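Local coordinates for sensor protein (Haloarcula marismortui ATCC 43049, PDB 3BWL) that probably acts as a sensor histidine kinase, passing phosphate from ATP to a protein histidine, and is represented here by its indole-3-carbaldehyde-binding PAS domain, at residues E24-I30 with N43-E49. Numbering follows the deposited sequence. Where two conformers were deposited one is given.
Sequences ENSPDMI and NQRFCAE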
loop_
_atom_site.group_PDB
_atom_site.type_symbol
_atom_site.label_atom_id
_atom_site.label_comp_id
_atom_site.label_asym_id
_atom_site.label_seq_id
_atom_site.Cartn_x
_atom_site.Cartn_y
_atom_site.Cartn_z
ATOM N N GLU A 24 1.009 5.794 -4.914
ATOM C CA GLU A 24 2.298 6.184 -5.485
ATOM C C GLU A 24 3.365 6.424 -4.398
ATOM O O GLU A 24 4.577 6.182 -4.615
ATOM C CB GLU A 24 2.131 7.421 -6.379
ATOM C CG GLU A 24 1.142 7.224 -7.557
ATOM C CD GLU A 24 1.540 6.112 -8.555
ATOM O OE1 GLU A 24 2.654 5.579 -8.490
ATOM O OE2 GLU A 24 0.708 5.757 -9.440
ATOM N N ASN A 25 2.914 6.926 -3.246
ATOM C CA ASN A 25 3.816 7.322 -2.157
ATOM C C ASN A 25 4.127 6.179 -1.189
ATOM O O ASN A 25 4.997 6.325 -0.321
ATOM C CB ASN A 25 3.249 8.531 -1.370
ATOM C CG ASN A 25 3.428 9.824 -2.109
ATOM O OD1 ASN A 25 4.511 10.377 -2.121
ATOM N ND2 ASN A 25 2.377 10.304 -2.739
ATOM N N SER A 26 3.398 5.055 -1.317
ATOM C CA SER A 26 3.670 3.869 -0.465
ATOM C C SER A 26 5.194 3.734 -0.170
ATOM O O SER A 26 5.979 3.725 -1.087
ATOM C CB SER A 26 3.179 2.595 -1.162
ATOM O OG SER A 26 3.511 1.485 -0.333
ATOM N N PRO A 27 5.611 3.652 1.121
ATOM C CA PRO A 27 7.065 3.537 1.389
ATOM C C PRO A 27 7.622 2.207 0.879
ATOM O O PRO A 27 8.828 2.079 0.667
ATOM C CB PRO A 27 7.179 3.658 2.905
ATOM C CG PRO A 27 5.794 3.325 3.430
ATOM C CD PRO A 27 4.830 3.793 2.362
ATOM N N ASP A 28 6.727 1.222 0.683
ATOM C CA ASP A 28 7.106 -0.068 0.104
ATOM C C ASP A 28 6.697 -0.141 -1.370
ATOM O O ASP A 28 5.782 0.548 -1.822
ATOM C CB ASP A 28 6.472 -1.238 0.871
ATOM C CG ASP A 28 7.015 -1.374 2.281
ATOM O OD1 ASP A 28 8.236 -1.270 2.503
ATOM O OD2 ASP A 28 6.196 -1.582 3.195
HETATM N N MSE A 29 7.448 -0.928 -2.129
HETATM C CA MSE A 29 7.216 -1.068 -3.579
HETATM C C MSE A 29 5.942 -1.872 -3.802
HETATM O O MSE A 29 5.676 -2.829 -3.034
HETATM C CB MSE A 29 8.383 -1.826 -4.196
HETATM C CG MSE A 29 9.722 -1.151 -3.911
HETATM SE SE MSE A 29 11.223 -2.313 -4.260
HETATM C CE MSE A 29 10.949 -2.655 -6.124
ATOM N N ILE A 30 5.160 -1.496 -4.835
ATOM C CA ILE A 30 3.957 -2.240 -5.194
ATOM C C ILE A 30 3.973 -2.617 -6.685
ATOM O O ILE A 30 4.265 -1.780 -7.541
ATOM C CB ILE A 30 2.716 -1.381 -4.955
ATOM C CG1 ILE A 30 2.672 -0.908 -3.499
ATOM C CG2 ILE A 30 1.428 -2.216 -5.341
ATOM C CD1 ILE A 30 1.446 0.048 -3.185
ATOM N N ASN A 43 3.777 0.964 -8.793
ATOM C CA ASN A 43 3.767 2.307 -8.233
ATOM C C ASN A 43 5.112 3.013 -8.453
ATOM O O ASN A 43 6.075 2.415 -8.934
ATOM C CB ASN A 43 3.323 2.333 -6.747
ATOM C CG ASN A 43 4.416 1.830 -5.765
ATOM O OD1 ASN A 43 5.379 1.135 -6.143
ATOM N ND2 ASN A 43 4.248 2.181 -4.492
ATOM N N GLN A 44 5.139 4.308 -8.178
ATOM C CA GLN A 44 6.359 5.091 -8.416
ATOM C C GLN A 44 7.499 4.567 -7.545
ATOM O O GLN A 44 8.657 4.549 -7.991
ATOM C CB GLN A 44 6.135 6.598 -8.215
ATOM C CG GLN A 44 7.453 7.417 -8.294
ATOM C CD GLN A 44 8.008 7.541 -9.705
ATOM O OE1 GLN A 44 7.384 8.145 -10.578
ATOM N NE2 GLN A 44 9.202 6.991 -9.927
ATOM N N ARG A 45 7.169 4.097 -6.328
ATOM C CA ARG A 45 8.186 3.557 -5.420
ATOM C C ARG A 45 8.956 2.374 -6.085
ATOM O O ARG A 45 10.175 2.290 -5.982
ATOM C CB ARG A 45 7.569 3.141 -4.076
ATOM C CG ARG A 45 8.630 2.790 -3.009
ATOM C CD ARG A 45 9.407 3.979 -2.498
ATOM N NE ARG A 45 8.501 4.879 -1.752
ATOM C CZ ARG A 45 8.828 6.043 -1.187
ATOM N NH1 ARG A 45 10.058 6.511 -1.259
ATOM N NH2 ARG A 45 7.905 6.744 -0.522
ATOM N N PHE A 46 8.229 1.471 -6.722
ATOM C CA PHE A 46 8.844 0.333 -7.421
ATOM C C PHE A 46 9.866 0.830 -8.439
ATOM O O PHE A 46 11.009 0.376 -8.448
ATOM C CB PHE A 46 7.750 -0.492 -8.100
ATOM C CG PHE A 46 8.259 -1.742 -8.762
ATOM C CD1 PHE A 46 8.100 -2.968 -8.134
ATOM C CD2 PHE A 46 8.883 -1.684 -10.000
ATOM C CE1 PHE A 46 8.575 -4.149 -8.723
ATOM C CE2 PHE A 46 9.374 -2.850 -10.622
ATOM C CZ PHE A 46 9.195 -4.084 -9.993
ATOM N N CYS A 47 9.443 1.768 -9.298
ATOM C CA CYS A 47 10.288 2.305 -10.374
ATOM C C CYS A 47 11.513 3.045 -9.803
ATOM O O CYS A 47 12.681 2.821 -10.243
ATOM C CB CYS A 47 9.447 3.238 -11.254
ATOM S SG CYS A 47 8.159 2.366 -12.106
ATOM N N ALA A 48 11.253 3.926 -8.840
ATOM C CA ALA A 48 12.308 4.705 -8.208
ATOM C C ALA A 48 13.349 3.826 -7.512
ATOM O O ALA A 48 14.539 4.022 -7.710
ATOM C CB ALA A 48 11.731 5.675 -7.221
ATOM N N GLU A 49 12.895 2.880 -6.703
ATOM C CA GLU A 49 13.804 1.992 -5.939
ATOM C C GLU A 49 14.692 1.179 -6.895
ATOM O O GLU A 49 15.878 1.008 -6.628
ATOM C CB GLU A 49 13.018 1.060 -5.025
ATOM C CG GLU A 49 12.332 1.793 -3.795
ATOM C CD GLU A 49 13.232 1.924 -2.571
ATOM O OE1 GLU A 49 14.466 2.089 -2.719
ATOM O OE2 GLU A 49 12.698 1.819 -1.441
HETATM O O HOH W 1 7.264 10.026 -0.787
HETATM O O HOH W 2 10.625 0.312 -0.797
#
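Two bends in the Arg-45 chain, at chi2 (70°) and chi3 (66°), curl its guanidinium back along segment 24-30, while a chi1 of 75° puts Asn-43 CG between the backbone N and the carbonyl carbon, turning the amide to Ile-30. Arg-45 grips the chain where helix 2-25 ends, with one edge of its guanidinium: NH2 donates to Asn-25 O, from above that carbonyl plane and not on a lone pair, and NE to Ser-26 O, both at 2.9 Å with both acceptors close to the guanidinium plane. Asn-43 is the N-cap of helix 44-50. Its OD1 takes Phe-46 N on one face of the amide and Ile-30 N, at 2.9 Å, on the other, which ties the cap to strand 29-33 as well. Asn-43 N returns a bond to Ile-30 O (3.1 Å), and ND2 donates to Phe-23 O. At the first turn of the same helix, Gln-44 N meets Glu-24 OE1 at 2.8 Å, nearly along the carboxylate C-O axis. Selenomethionine Met-29 lays CE over the face of the Phe-46 ring, 3.9 Å from its centroid, and its SE lies against Glu-49 CB (3.9 Å). A water joins Pro-27 O to Glu-49 OE2, which also pairs with Arg-86 of the second subunit. An alanine in place of Arg-45 would probably leave the carbonyls of Asn-25 and Ser-26 without these donors. The contact joins the N-terminal helix, the first strand and the helix after the second strand of the PAS fold; the Phe-46 side chain lies about 6 Å from the bound indole-3-carbaldehyde, near it rather than among its pocket residues. Donors of Arg-45 and Asn-43 meet carbonyls where helix 2-25 ends, and a carboxylate lies at the N-terminus of 44-50, where the helix dipole would be expected to stabilise its charge.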